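Side-chain contacts in Alr2269 protein (Nostoc sp., PDB 3MC9), which probably takes part in inserting and assembling beta-barrel proteins in the outer membrane, as an Omp85 family member with periplasmic POTRA domains: residues P78-E81 with T82-Y85; R98-L101 with Q102-I105; P158-T161 with A162-F166; R189-Q193 with G194-A198. All coordinates share one frame; numbering follows the deposited sequence.

Contact 1: P78-E81 with T82-Y85; sequences PELE and TQVY
Glu81 and Tyr85 lie side by side, one turn apart, in the first turns of helix 78-87, one of the two helices of a POTRA domain. Val84 meets Val69 and Phe114 of the sheet, and Leu80 also meets Phe114. All four carbonyls of residues 78-81 accept the amide four residues on. The Pro78 carbonyl is gripped twice. Thr82 N donates to Pro78 O at 3.0 Å, and Thr82 OG1 donates to Pro78 O at 2.7 Å. The two donors come from opposite faces of the carbonyl plane. Thr82 OG1 stands beside its own backbone N, chi1 -58°, which turns the hydroxyl back over the preceding turn. This is a common way for a helical threonine to satisfy its hydroxyl. Glu79 OE1 is bonded to the hydroxyl of Thr77. Glu81 carries an extended chain with CG anti to the backbone N, chi1 -157°. Its carboxylate therefore runs along the edge of the Tyr85 ring, the two planes 49° apart. Glu81 OE2 comes within 3.3 Å of Tyr85 CE2. The firm partner of Tyr85 OH is the carbonyl of Val67 in strand 62-71. A water donates to Glu81 OE2 at 2.9 Å. The same water is modelled only 2.4 Å from Tyr85 OH, too short to be taken at face value, and a bridge between Glu81 OE2 and Tyr85 OH is doubtful.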
ATOM      1  N   PRO A  78      -9.785  -6.233  13.679  1.00 57.86           N
ATOM      2  CA  PRO A  78      -9.636  -5.115  14.616  1.00 57.32           C
ATOM      3  C   PRO A  78      -8.226  -4.526  14.620  1.00 56.28           C
ATOM      4  O   PRO A  78      -8.063  -3.331  14.888  1.00 55.22           O
ATOM      5  CB  PRO A  78      -9.966  -5.735  15.984  1.00 58.95           C
ATOM      6  CG  PRO A  78     -10.050  -7.209  15.765  1.00 60.79           C
ATOM      7  CD  PRO A  78     -10.382  -7.413  14.326  1.00 59.86           C
ATOM      8  N   GLU A  79      -7.228  -5.357  14.329  1.00 56.15           N
ATOM      9  CA  GLU A  79      -5.850  -4.895  14.235  1.00 55.67           C
ATOM     10  C   GLU A  79      -5.688  -3.929  13.058  1.00 53.50           C
ATOM     11  O   GLU A  79      -4.966  -2.937  13.169  1.00 52.80           O
ATOM     12  CB  GLU A  79      -4.871  -6.067  14.083  1.00 56.86           C
ATOM     13  CG  GLU A  79      -4.662  -6.917  15.361  1.00 59.84           C
ATOM     14  CD  GLU A  79      -5.812  -7.893  15.674  1.00 62.60           C
ATOM     15  OE1 GLU A  79      -6.607  -8.230  14.764  1.00 61.90           O
ATOM     16  OE2 GLU A  79      -5.914  -8.328  16.848  1.00 65.33           O
ATOM     17  N   LEU A  80      -6.364  -4.206  11.944  1.00 52.12           N
ATOM     18  CA  LEU A  80      -6.285  -3.315  10.782  1.00 50.54           C
ATOM     19  C   LEU A  80      -7.115  -2.045  10.982  1.00 49.80           C
ATOM     20  O   LEU A  80      -6.714  -0.956  10.553  1.00 48.54           O
ATOM     21  CB  LEU A  80      -6.699  -4.028   9.494  1.00 50.24           C
ATOM     22  CG  LEU A  80      -5.623  -4.934   8.873  1.00 50.70           C
ATOM     23  CD1 LEU A  80      -6.177  -5.703   7.682  1.00 50.39           C
ATOM     24  CD2 LEU A  80      -4.400  -4.131   8.462  1.00 49.49           C
ATOM     25  N   GLU A  81      -8.266  -2.183  11.635  1.00 49.85           N
ATOM     26  CA  GLU A  81      -9.096  -1.027  11.968  1.00 49.32           C
ATOM     27  C   GLU A  81      -8.294  -0.026  12.817  1.00 48.56           C
ATOM     28  O   GLU A  81      -8.326   1.190  12.586  1.00 47.55           O
ATOM     29  CB  GLU A  81     -10.350  -1.476  12.722  1.00 50.27           C
ATOM     30  CG  GLU A  81     -11.495  -0.496  12.629  1.00 51.25           C
ATOM     31  CD  GLU A  81     -12.635  -0.813  13.592  1.00 52.94           C
ATOM     32  OE1 GLU A  81     -12.881  -1.999  13.871  1.00 56.16           O
ATOM     33  OE2 GLU A  81     -13.289   0.126  14.061  1.00 52.20           O
ATOM     34  N   THR A  82      -7.574  -0.566  13.793  1.00 48.60           N
ATOM     35  CA  THR A  82      -6.700   0.210  14.658  1.00 48.53           C
ATOM     36  C   THR A  82      -5.628   0.939  13.861  1.00 47.21           C
ATOM     37  O   THR A  82      -5.306   2.086  14.152  1.00 46.95           O
ATOM     38  CB  THR A  82      -6.030  -0.701  15.699  1.00 49.83           C
ATOM     39  OG1 THR A  82      -7.050  -1.368  16.455  1.00 51.26           O
ATOM     40  CG2 THR A  82      -5.124   0.090  16.638  1.00 49.60           C
ATOM     41  N   GLN A  83      -5.069   0.260  12.869  1.00 46.69           N
ATOM     42  CA  GLN A  83      -4.080   0.867  11.971  1.00 45.74           C
ATOM     43  C   GLN A  83      -4.645   2.127  11.334  1.00 44.00           C
ATOM     44  O   GLN A  83      -3.979   3.150  11.291  1.00 44.50           O
ATOM     45  CB  GLN A  83      -3.677  -0.108  10.857  1.00 45.71           C
ATOM     46  CG  GLN A  83      -2.736  -1.205  11.293  1.00 47.58           C
ATOM     47  CD  GLN A  83      -1.336  -0.695  11.553  1.00 48.35           C
ATOM     48  OE1 GLN A  83      -0.687  -1.110  12.505  1.00 50.51           O
ATOM     49  NE2 GLN A  83      -0.873   0.220  10.720  1.00 46.68           N
ATOM     50  N   VAL A  84      -5.868   2.036  10.822  1.00 42.58           N
ATOM     51  CA  VAL A  84      -6.546   3.199  10.238  1.00 41.20           C
ATOM     52  C   VAL A  84      -6.718   4.319  11.280  1.00 40.93           C
ATOM     53  O   VAL A  84      -6.325   5.465  11.035  1.00 40.78           O
ATOM     54  CB  VAL A  84      -7.912   2.809   9.615  1.00 41.13           C
ATOM     55  CG1 VAL A  84      -8.691   4.040   9.161  1.00 39.88           C
ATOM     56  CG2 VAL A  84      -7.712   1.841   8.457  1.00 39.77           C
ATOM     57  N   TYR A  85      -7.264   3.983  12.447  1.00 41.17           N
ATOM     58  CA  TYR A  85      -7.542   4.993  13.486  1.00 41.02           C
ATOM     59  C   TYR A  85      -6.260   5.686  13.949  1.00 40.94           C
ATOM     60  O   TYR A  85      -6.261   6.887  14.184  1.00 40.35           O
ATOM     61  CB  TYR A  85      -8.342   4.413  14.672  1.00 41.69           C
ATOM     62  CG  TYR A  85      -9.853   4.348  14.434  1.00 42.06           C
ATOM     63  CD1 TYR A  85     -10.614   5.509  14.331  1.00 41.57           C
ATOM     64  CD2 TYR A  85     -10.513   3.129  14.313  1.00 42.58           C
ATOM     65  CE1 TYR A  85     -11.987   5.455  14.111  1.00 41.06           C
ATOM     66  CE2 TYR A  85     -11.891   3.067  14.093  1.00 42.91           C
ATOM     67  CZ  TYR A  85     -12.621   4.229  13.995  1.00 42.36           C
ATOM     68  OH  TYR A  85     -13.981   4.165  13.762  1.00 42.17           O
TER
HETATM   69  O   HOH W   1     -15.018   2.108  12.948  1.00 41.82           O

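Contact 2: R98-L101 with Q102-I105; sequences RSQL and QEDI
Arg98 O accepts from Gln102 N at 3.0 Å in the first turn of helix 98-110. The Arg98 side chain turns elsewhere, to a long, weak ion pair with Glu59. Ser99 follows: Glu103 N donates to Ser99 O at 2.8 Å. The CB of Glu103 rests against the same oxygen. Gln100 accepts the amide of Asp104 through its O at 2.9 Å. The side chain of Gln100 bends at chi2 (60°), which brings the end of the chain near the carboxylates of Glu103 and Asp104. The placing of the O and N of this amide is uncertain, and no bond can be read from it. Asp104 is buried, and its oxygens have partners beyond this turn: OD1 takes the backbone N of Arg89 and OD2 the hydroxyl of Thr90. Leu101 comes last. Ile105 N donates to Leu101 O at 2.9 Å, and Ile105 CG1 lies 3.4 Å from Leu101 O. The leucine side chain packs on Val130 and Phe132, while Ile105 packs on Val117 and Ala119. This is a regular alpha helix with one apolar side laid on the sheet, as in the alpha-beta fold of POTRA domains.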
ATOM      1  N   ARG A  98     -11.797  18.967   3.042  1.00 37.29           N
ATOM      2  CA  ARG A  98     -11.564  18.162   1.869  1.00 38.74           C
ATOM      3  C   ARG A  98     -10.130  17.634   1.868  1.00 38.06           C
ATOM      4  O   ARG A  98      -9.895  16.424   1.754  1.00 37.48           O
ATOM      5  CB  ARG A  98     -11.824  19.038   0.629  1.00 40.84           C
ATOM      6  CG  ARG A  98     -11.870  18.282  -0.673  1.00 44.65           C
ATOM      7  CD  ARG A  98     -11.481  19.180  -1.848  1.00 50.55           C
ATOM      8  NE  ARG A  98     -10.073  19.571  -1.785  1.00 54.62           N
ATOM      9  CZ  ARG A  98      -9.032  18.773  -2.050  1.00 57.02           C
ATOM     10  NH1 ARG A  98      -9.203  17.496  -2.404  1.00 58.08           N
ATOM     11  NH2 ARG A  98      -7.798  19.252  -1.944  1.00 57.58           N
ATOM     12  N   SER A  99      -9.188  18.549   2.037  1.00 37.82           N
ATOM     13  CA  SER A  99      -7.778  18.221   2.037  1.00 38.01           C
ATOM     14  C   SER A  99      -7.401  17.324   3.190  1.00 36.51           C
ATOM     15  O   SER A  99      -6.571  16.426   3.035  1.00 35.50           O
ATOM     16  CB  SER A  99      -6.940  19.489   2.127  1.00 39.07           C
ATOM     17  OG  SER A  99      -7.224  20.324   1.026  1.00 42.39           O
ATOM     18  N   GLN A 100      -7.988  17.578   4.354  1.00 35.73           N
ATOM     19  CA  GLN A 100      -7.691  16.767   5.509  1.00 35.08           C
ATOM     20  C   GLN A 100      -8.137  15.336   5.248  1.00 34.67           C
ATOM     21  O   GLN A 100      -7.451  14.400   5.631  1.00 34.29           O
ATOM     22  CB  GLN A 100      -8.342  17.310   6.773  1.00 35.14           C
ATOM     23  CG  GLN A 100      -8.009  16.490   8.009  1.00 34.94           C
ATOM     24  CD  GLN A 100      -6.518  16.458   8.279  1.00 37.13           C
ATOM     25  OE1 GLN A 100      -5.833  15.444   8.039  1.00 38.66           O
ATOM     26  NE2 GLN A 100      -5.996  17.579   8.747  1.00 35.86           N
ATOM     27  N   LEU A 101      -9.289  15.173   4.595  1.00 34.76           N
ATOM     28  CA  LEU A 101      -9.735  13.850   4.181  1.00 34.51           C
ATOM     29  C   LEU A 101      -8.730  13.226   3.203  1.00 34.65           C
ATOM     30  O   LEU A 101      -8.335  12.075   3.381  1.00 33.90           O
ATOM     31  CB  LEU A 101     -11.142  13.884   3.547  1.00 34.78           C
ATOM     32  CG  LEU A 101     -12.335  14.144   4.481  1.00 35.20           C
ATOM     33  CD1 LEU A 101     -13.608  14.199   3.656  1.00 37.03           C
ATOM     34  CD2 LEU A 101     -12.458  13.092   5.582  1.00 33.29           C
ATOM     35  N   GLN A 102      -8.311  13.962   2.182  1.00 35.02           N
ATOM     36  CA  GLN A 102      -7.337  13.392   1.263  1.00 36.13           C
ATOM     37  C   GLN A 102      -6.065  12.956   2.006  1.00 36.05           C
ATOM     38  O   GLN A 102      -5.574  11.860   1.812  1.00 36.44           O
ATOM     39  CB  GLN A 102      -6.972  14.345   0.123  1.00 37.33           C
ATOM     40  CG  GLN A 102      -6.046  13.675  -0.924  1.00 38.20           C
ATOM     41  CD  GLN A 102      -6.635  12.379  -1.465  1.00 39.81           C
ATOM     42  OE1 GLN A 102      -7.813  12.329  -1.816  1.00 40.31           O
ATOM     43  NE2 GLN A 102      -5.827  11.320  -1.509  1.00 39.39           N
ATOM     44  N   GLU A 103      -5.551  13.832   2.855  1.00 36.06           N
ATOM     45  CA  GLU A 103      -4.373  13.560   3.664  1.00 36.36           C
ATOM     46  C   GLU A 103      -4.546  12.316   4.570  1.00 35.13           C
ATOM     47  O   GLU A 103      -3.608  11.534   4.754  1.00 35.07           O
ATOM     48  CB  GLU A 103      -4.126  14.806   4.481  1.00 37.51           C
ATOM     49  CG  GLU A 103      -2.833  14.963   5.153  1.00 40.95           C
ATOM     50  CD  GLU A 103      -2.672  16.404   5.611  1.00 46.36           C
ATOM     51  OE1 GLU A 103      -2.776  17.340   4.762  1.00 51.07           O
ATOM     52  OE2 GLU A 103      -2.465  16.604   6.818  1.00 47.46           O
ATOM     53  N   ASP A 104      -5.738  12.134   5.129  1.00 34.07           N
ATOM     54  CA  ASP A 104      -6.028  10.938   5.915  1.00 33.69           C
ATOM     55  C   ASP A 104      -5.988   9.672   5.021  1.00 33.45           C
ATOM     56  O   ASP A 104      -5.473   8.628   5.436  1.00 33.11           O
ATOM     57  CB  ASP A 104      -7.401  11.036   6.582  1.00 33.16           C
ATOM     58  CG  ASP A 104      -7.421  11.979   7.789  1.00 34.82           C
ATOM     59  OD1 ASP A 104      -6.340  12.433   8.276  1.00 34.68           O
ATOM     60  OD2 ASP A 104      -8.551  12.258   8.250  1.00 32.92           O
ATOM     61  N   ILE A 105      -6.579   9.769   3.826  1.00 32.92           N
ATOM     62  CA  ILE A 105      -6.526   8.697   2.836  1.00 33.09           C
ATOM     63  C   ILE A 105      -5.057   8.318   2.532  1.00 33.26           C
ATOM     64  O   ILE A 105      -4.705   7.136   2.631  1.00 33.17           O
ATOM     65  CB  ILE A 105      -7.300   9.088   1.548  1.00 33.47           C
ATOM     66  CG1 ILE A 105      -8.810   9.106   1.840  1.00 33.74           C
ATOM     67  CG2 ILE A 105      -6.955   8.152   0.389  1.00 34.02           C
ATOM     68  CD1 ILE A 105      -9.694   9.662   0.728  1.00 33.46           C
TER

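Contact 3: P158-T161 with A162-F166; sequences PQAT and ADEIF
Ala160 and Thr161 meet Glu164 and Ile165 in a local contact at the start of a helix. A type I beta turn, 158-161, leads into the short helix 161-166 of the second POTRA domain, beside helix 176-192. Two backbone bonds tie the turn to the helix. Glu164 N donates to Ala160 O, though the place of that oxygen is less sure. Ile165 N donates to Thr161 O at 3.2 Å. Thr161 and Ile165 point the same way and lie side by side. Ile165 CG1 stands beside the backbone N, chi1 -60°, and so comes over the previous turn, 3.4 Å from Thr161 O. Its CD1 lies 3.6 Å from Thr161 O. Thr161 touches Leu186 and Ile165 touches Glu185 of helix 176-192. Two waters link Gln159 O to amides of the first turn. One donates to Gln159 O and accepts from Ala162 N at 3.2 Å. The other donates to Gln159 O at 2.7 Å and accepts from Asp163 N at 3.0 Å. Asp163 OD1 is bonded to the hydroxyl of Tyr170. The chemistry is uneven: water satisfies two amides of the first turn, while the buried Thr161 OG1 has no polar partner in the model. The threonine side chain is strained as modelled, with chi1 at 140°, and the lack of a partner for its hydroxyl may reflect a doubtful placing.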
ATOM      1  N   PRO A 158      19.710 -14.394 -10.874  1.00 48.50           N
ATOM      2  CA  PRO A 158      19.270 -15.776 -10.699  1.00 50.43           C
ATOM      3  C   PRO A 158      17.751 -15.861 -10.528  1.00 50.21           C
ATOM      4  O   PRO A 158      17.119 -14.930 -10.005  1.00 48.59           O
ATOM      5  CB  PRO A 158      20.006 -16.233  -9.433  1.00 51.17           C
ATOM      6  CG  PRO A 158      21.184 -15.340  -9.296  1.00 50.04           C
ATOM      7  CD  PRO A 158      20.814 -14.028  -9.961  1.00 48.39           C
ATOM      8  N   GLN A 159      17.180 -16.972 -10.977  1.00 51.93           N
ATOM      9  CA  GLN A 159      15.732 -17.181 -10.961  1.00 51.83           C
ATOM     10  C   GLN A 159      15.169 -17.060  -9.559  1.00 49.66           C
ATOM     11  O   GLN A 159      14.035 -16.622  -9.364  1.00 48.71           O
ATOM     12  CB  GLN A 159      15.386 -18.571 -11.530  1.00 55.42           C
ATOM     13  CG  GLN A 159      13.869 -18.842 -11.665  1.00 58.04           C
ATOM     14  CD  GLN A 159      13.320 -19.738 -10.569  1.00 60.74           C
ATOM     15  OE1 GLN A 159      13.389 -20.955 -10.669  1.00 66.38           O
ATOM     16  NE2 GLN A 159      12.754 -19.137  -9.531  1.00 60.97           N
ATOM     17  N   ALA A 160      15.967 -17.445  -8.577  1.00 48.91           N
ATOM     18  CA  ALA A 160      15.474 -17.563  -7.216  1.00 47.69           C
ATOM     19  C   ALA A 160      15.732 -16.316  -6.379  1.00 44.73           C
ATOM     20  O   ALA A 160      15.441 -16.322  -5.203  1.00 44.14           O
ATOM     21  CB  ALA A 160      16.106 -18.809  -6.549  1.00 49.56           C
ATOM     22  N   THR A 161      16.268 -15.244  -6.962  1.00 43.41           N
ATOM     23  CA  THR A 161      16.614 -14.061  -6.141  1.00 41.52           C
ATOM     24  C   THR A 161      15.399 -13.324  -5.559  1.00 39.59           C
ATOM     25  O   THR A 161      15.469 -12.851  -4.433  1.00 39.08           O
ATOM     26  CB  THR A 161      17.695 -13.102  -6.783  1.00 41.38           C
ATOM     27  OG1 THR A 161      17.353 -11.718  -6.556  1.00 40.10           O
ATOM     28  CG2 THR A 161      17.903 -13.370  -8.251  1.00 41.56           C
ATOM     29  N   ALA A 162      14.278 -13.280  -6.274  1.00 38.97           N
ATOM     30  CA  ALA A 162      13.046 -12.698  -5.708  1.00 38.16           C
ATOM     31  C   ALA A 162      12.628 -13.447  -4.421  1.00 38.69           C
ATOM     32  O   ALA A 162      12.379 -12.830  -3.391  1.00 37.70           O
ATOM     33  CB  ALA A 162      11.916 -12.704  -6.738  1.00 38.04           C
ATOM     34  N   ASP A 163      12.582 -14.776  -4.480  1.00 40.27           N
ATOM     35  CA  ASP A 163      12.274 -15.596  -3.290  1.00 41.80           C
ATOM     36  C   ASP A 163      13.262 -15.380  -2.148  1.00 41.75           C
ATOM     37  O   ASP A 163      12.854 -15.228  -1.018  1.00 40.99           O
ATOM     38  CB  ASP A 163      12.216 -17.095  -3.638  1.00 44.03           C
ATOM     39  CG  ASP A 163      11.064 -17.437  -4.584  1.00 46.15           C
ATOM     40  OD1 ASP A 163      10.012 -16.743  -4.561  1.00 43.07           O
ATOM     41  OD2 ASP A 163      11.212 -18.420  -5.349  1.00 50.53           O
ATOM     42  N   GLU A 164      14.558 -15.330  -2.442  1.00 42.68           N
ATOM     43  CA  GLU A 164      15.566 -15.148  -1.381  1.00 44.22           C
ATOM     44  C   GLU A 164      15.327 -13.850  -0.611  1.00 42.53           C
ATOM     45  O   GLU A 164      15.440 -13.813   0.604  1.00 43.23           O
ATOM     46  CB  GLU A 164      17.013 -15.161  -1.924  1.00 45.37           C
ATOM     47  CG  GLU A 164      17.270 -16.173  -3.027  1.00 49.73           C
ATOM     48  CD  GLU A 164      18.757 -16.381  -3.371  1.00 55.45           C
ATOM     49  OE1 GLU A 164      19.584 -15.457  -3.153  1.00 57.42           O
ATOM     50  OE2 GLU A 164      19.085 -17.475  -3.888  1.00 57.76           O
ATOM     51  N   ILE A 165      14.974 -12.788  -1.322  1.00 40.93           N
ATOM     52  CA  ILE A 165      14.782 -11.486  -0.678  1.00 40.22           C
ATOM     53  C   ILE A 165      13.429 -11.360   0.008  1.00 40.02           C
ATOM     54  O   ILE A 165      13.345 -10.829   1.086  1.00 40.29           O
ATOM     55  CB  ILE A 165      14.936 -10.321  -1.685  1.00 39.04           C
ATOM     56  CG1 ILE A 165      16.343 -10.339  -2.298  1.00 38.87           C
ATOM     57  CG2 ILE A 165      14.684  -8.981  -0.997  1.00 37.13           C
ATOM     58  CD1 ILE A 165      16.466  -9.491  -3.518  1.00 36.50           C
ATOM     59  N   PHE A 166      12.377 -11.850  -0.632  1.00 40.22           N
ATOM     60  CA  PHE A 166      11.009 -11.580  -0.200  1.00 40.64           C
ATOM     61  C   PHE A 166      10.361 -12.748   0.587  1.00 43.23           C
ATOM     62  O   PHE A 166       9.318 -12.573   1.215  1.00 43.54           O
ATOM     63  CB  PHE A 166      10.165 -11.204  -1.432  1.00 39.43           C
ATOM     64  CG  PHE A 166      10.557  -9.882  -2.051  1.00 37.52           C
ATOM     65  CD1 PHE A 166      10.150  -8.680  -1.464  1.00 36.61           C
ATOM     66  CD2 PHE A 166      11.327  -9.826  -3.209  1.00 36.70           C
ATOM     67  CE1 PHE A 166      10.516  -7.445  -2.023  1.00 35.37           C
ATOM     68  CE2 PHE A 166      11.702  -8.581  -3.784  1.00 34.98           C
ATOM     69  CZ  PHE A 166      11.295  -7.397  -3.183  1.00 35.15           C
TER
HETATM   70  O   HOH W   2      13.763 -13.657  -9.432  1.00 30.64           O
HETATM   71  O   HOH W   3      12.504 -16.041  -7.183  1.00 42.14           O

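Contact 4: R189-Q193 with G194-A198; sequences RYQDQ and GYVLA
Tyr190 and Gln191 meet Gly194 and Tyr195 in a Schellman motif that ends helix 176-192 of the second POTRA domain. Two backbone hydrogen bonds define it. Tyr195 N donates to Tyr190 O at 2.9 Å, and Gly194 N donates to Gln191 O at 2.9 Å. Both donors sit above the carbonyl planes, the glycine N by 60°. Gly194 is the C-prime residue. Its positive phi of 100° is a backbone shape that glycine takes readily. One weaker polar contact adds to this: Gln191 CA makes a bent CA-H...O contact with Tyr195 O. The hydroxyl of Tyr190 is bonded to Glu218. The rest is apolar packing. Tyr190 and Tyr195 cross at an angle, with Tyr190 CB 4.0 Å from Tyr195 CB. On the surface, the extended chain of Gln191 lays its CG 3.8 Å from Val196 CG1. The Tyr190 ring is buried and also touches Ser155 and Leu157. The loop then turns back to the helix at Ala198, whose methyl points toward it, just before strand 199-206. With CG of Tyr190 beside its backbone N, chi1 -80°, the root of the ring meets that methyl: Ala198 CB lies 3.5 Å from Tyr190 CG.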
ATOM      1  N   ARG A 189      21.283  -5.652  -5.099  1.00 30.99           N
ATOM      2  CA  ARG A 189      21.757  -6.858  -5.784  1.00 31.33           C
ATOM      3  C   ARG A 189      22.069  -6.619  -7.268  1.00 29.52           C
ATOM      4  O   ARG A 189      23.053  -7.137  -7.778  1.00 29.12           O
ATOM      5  CB  ARG A 189      20.781  -8.021  -5.646  1.00 31.79           C
ATOM      6  CG  ARG A 189      20.748  -8.638  -4.253  1.00 37.33           C
ATOM      7  CD  ARG A 189      21.855  -9.644  -4.010  1.00 42.42           C
ATOM      8  NE  ARG A 189      21.802 -10.726  -4.994  1.00 46.92           N
ATOM      9  CZ  ARG A 189      22.668 -10.913  -5.993  1.00 49.29           C
ATOM     10  NH1 ARG A 189      23.704 -10.092  -6.150  1.00 51.86           N
ATOM     11  NH2 ARG A 189      22.507 -11.938  -6.840  1.00 49.35           N
ATOM     12  N   TYR A 190      21.224  -5.869  -7.975  1.00 28.10           N
ATOM     13  CA  TYR A 190      21.560  -5.503  -9.352  1.00 27.58           C
ATOM     14  C   TYR A 190      22.887  -4.808  -9.385  1.00 27.86           C
ATOM     15  O   TYR A 190      23.738  -5.126 -10.193  1.00 27.98           O
ATOM     16  CB  TYR A 190      20.515  -4.564  -9.966  1.00 27.67           C
ATOM     17  CG  TYR A 190      19.312  -5.297 -10.435  1.00 26.59           C
ATOM     18  CD1 TYR A 190      19.392  -6.139 -11.525  1.00 28.90           C
ATOM     19  CD2 TYR A 190      18.119  -5.196  -9.774  1.00 28.07           C
ATOM     20  CE1 TYR A 190      18.316  -6.835 -11.970  1.00 27.46           C
ATOM     21  CE2 TYR A 190      17.022  -5.889 -10.213  1.00 28.57           C
ATOM     22  CZ  TYR A 190      17.137  -6.713 -11.305  1.00 29.61           C
ATOM     23  OH  TYR A 190      16.051  -7.408 -11.754  1.00 31.57           O
ATOM     24  N   GLN A 191      23.056  -3.850  -8.493  1.00 27.80           N
ATOM     25  CA  GLN A 191      24.272  -3.090  -8.451  1.00 30.33           C
ATOM     26  C   GLN A 191      25.507  -3.979  -8.230  1.00 31.42           C
ATOM     27  O   GLN A 191      26.513  -3.858  -8.941  1.00 31.85           O
ATOM     28  CB  GLN A 191      24.177  -2.018  -7.374  1.00 30.88           C
ATOM     29  CG  GLN A 191      25.432  -1.153  -7.260  1.00 35.79           C
ATOM     30  CD  GLN A 191      25.296  -0.112  -6.180  1.00 38.50           C
ATOM     31  OE1 GLN A 191      24.468   0.792  -6.271  1.00 40.67           O
ATOM     32  NE2 GLN A 191      26.096  -0.241  -5.147  1.00 41.00           N
ATOM     33  N   ASP A 192      25.415  -4.877  -7.251  1.00 33.13           N
ATOM     34  CA  ASP A 192      26.488  -5.836  -6.966  1.00 34.84           C
ATOM     35  C   ASP A 192      26.907  -6.620  -8.195  1.00 35.23           C
ATOM     36  O   ASP A 192      28.072  -6.909  -8.367  1.00 36.55           O
ATOM     37  CB  ASP A 192      26.038  -6.832  -5.916  1.00 36.01           C
ATOM     38  CG  ASP A 192      25.941  -6.221  -4.540  1.00 37.53           C
ATOM     39  OD1 ASP A 192      26.578  -5.176  -4.285  1.00 40.84           O
ATOM     40  OD2 ASP A 192      25.226  -6.789  -3.711  1.00 40.40           O
ATOM     41  N   GLN A 193      25.947  -6.959  -9.053  1.00 34.62           N
ATOM     42  CA  GLN A 193      26.247  -7.734 -10.258  1.00 35.06           C
ATOM     43  C   GLN A 193      26.636  -6.901 -11.463  1.00 34.62           C
ATOM     44  O   GLN A 193      26.746  -7.452 -12.566  1.00 35.85           O
ATOM     45  CB  GLN A 193      25.058  -8.616 -10.639  1.00 34.53           C
ATOM     46  CG  GLN A 193      24.682  -9.612  -9.590  1.00 35.59           C
ATOM     47  CD  GLN A 193      25.881 -10.387  -9.067  1.00 38.14           C
ATOM     48  OE1 GLN A 193      26.655 -10.982  -9.840  1.00 38.11           O
ATOM     49  NE2 GLN A 193      26.057 -10.358  -7.759  1.00 37.93           N
ATOM     50  N   GLY A 194      26.847  -5.598 -11.273  1.00 33.66           N
ATOM     51  CA  GLY A 194      27.297  -4.705 -12.371  1.00 33.18           C
ATOM     52  C   GLY A 194      26.204  -3.872 -13.036  1.00 31.58           C
ATOM     53  O   GLY A 194      26.501  -3.057 -13.901  1.00 32.44           O
ATOM     54  N   TYR A 195      24.950  -4.068 -12.626  1.00 29.98           N
ATOM     55  CA  TYR A 195      23.782  -3.351 -13.187  1.00 28.80           C
ATOM     56  C   TYR A 195      23.414  -2.202 -12.252  1.00 27.46           C
ATOM     57  O   TYR A 195      22.484  -2.293 -11.452  1.00 25.40           O
ATOM     58  CB  TYR A 195      22.616  -4.319 -13.381  1.00 28.56           C
ATOM     59  CG  TYR A 195      22.970  -5.388 -14.397  1.00 31.39           C
ATOM     60  CD1 TYR A 195      23.700  -6.514 -14.021  1.00 33.48           C
ATOM     61  CD2 TYR A 195      22.617  -5.256 -15.745  1.00 31.37           C
ATOM     62  CE1 TYR A 195      24.071  -7.491 -14.968  1.00 34.73           C
ATOM     63  CE2 TYR A 195      22.977  -6.218 -16.689  1.00 32.13           C
ATOM     64  CZ  TYR A 195      23.712  -7.335 -16.296  1.00 35.90           C
ATOM     65  OH  TYR A 195      24.065  -8.320 -17.215  1.00 37.06           O
ATOM     66  N   VAL A 196      24.207  -1.132 -12.339  1.00 27.02           N
ATOM     67  CA  VAL A 196      24.146  -0.071 -11.352  1.00 26.79           C
ATOM     68  C   VAL A 196      23.082   0.991 -11.663  1.00 27.87           C
ATOM     69  O   VAL A 196      22.992   1.996 -10.945  1.00 29.67           O
ATOM     70  CB  VAL A 196      25.517   0.590 -11.182  1.00 28.09           C
ATOM     71  CG1 VAL A 196      26.602  -0.466 -10.821  1.00 26.40           C
ATOM     72  CG2 VAL A 196      25.915   1.346 -12.440  1.00 25.63           C
ATOM     73  N   LEU A 197      22.292   0.787 -12.726  1.00 27.17           N
ATOM     74  CA  LEU A 197      21.283   1.765 -13.145  1.00 27.45           C
ATOM     75  C   LEU A 197      19.891   1.141 -13.167  1.00 27.48           C
ATOM     76  O   LEU A 197      18.976   1.677 -13.759  1.00 28.50           O
ATOM     77  CB  LEU A 197      21.641   2.326 -14.532  1.00 27.91           C
ATOM     78  CG  LEU A 197      22.953   3.108 -14.552  1.00 27.81           C
ATOM     79  CD1 LEU A 197      23.372   3.543 -15.974  1.00 27.95           C
ATOM     80  CD2 LEU A 197      22.840   4.313 -13.626  1.00 26.42           C
ATOM     81  N   ALA A 198      19.758  -0.012 -12.520  1.00 27.49           N
ATOM     82  CA  ALA A 198      18.525  -0.794 -12.507  1.00 27.91           C
ATOM     83  C   ALA A 198      17.421  -0.067 -11.725  1.00 28.62           C
ATOM     84  O   ALA A 198      17.672   0.435 -10.649  1.00 28.22           O
ATOM     85  CB  ALA A 198      18.804  -2.163 -11.880  1.00 27.40           C
TER

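In the fold
The four contacts fall into two groups, one in each POTRA domain of the modelled chain. Contacts 1 and 2 lie on the two helices of the first domain. Their centres are 18 Å apart, and their nearest atoms are about 6 Å apart. Both helices pack on one sheet, and strand 114-124 meets side chains from each. Contacts 3 and 4 belong to the second domain, with centres 15 Å apart. They touch where Pro158 CD packs 4.1 Å from Arg189 NH2. Contact 3 starts a helix and contact 4 ends the next one. Between the two groups, centres lie 31 to 38 Å apart. Leu80 of contact 1 does reach Ile173, just before helix 176-192.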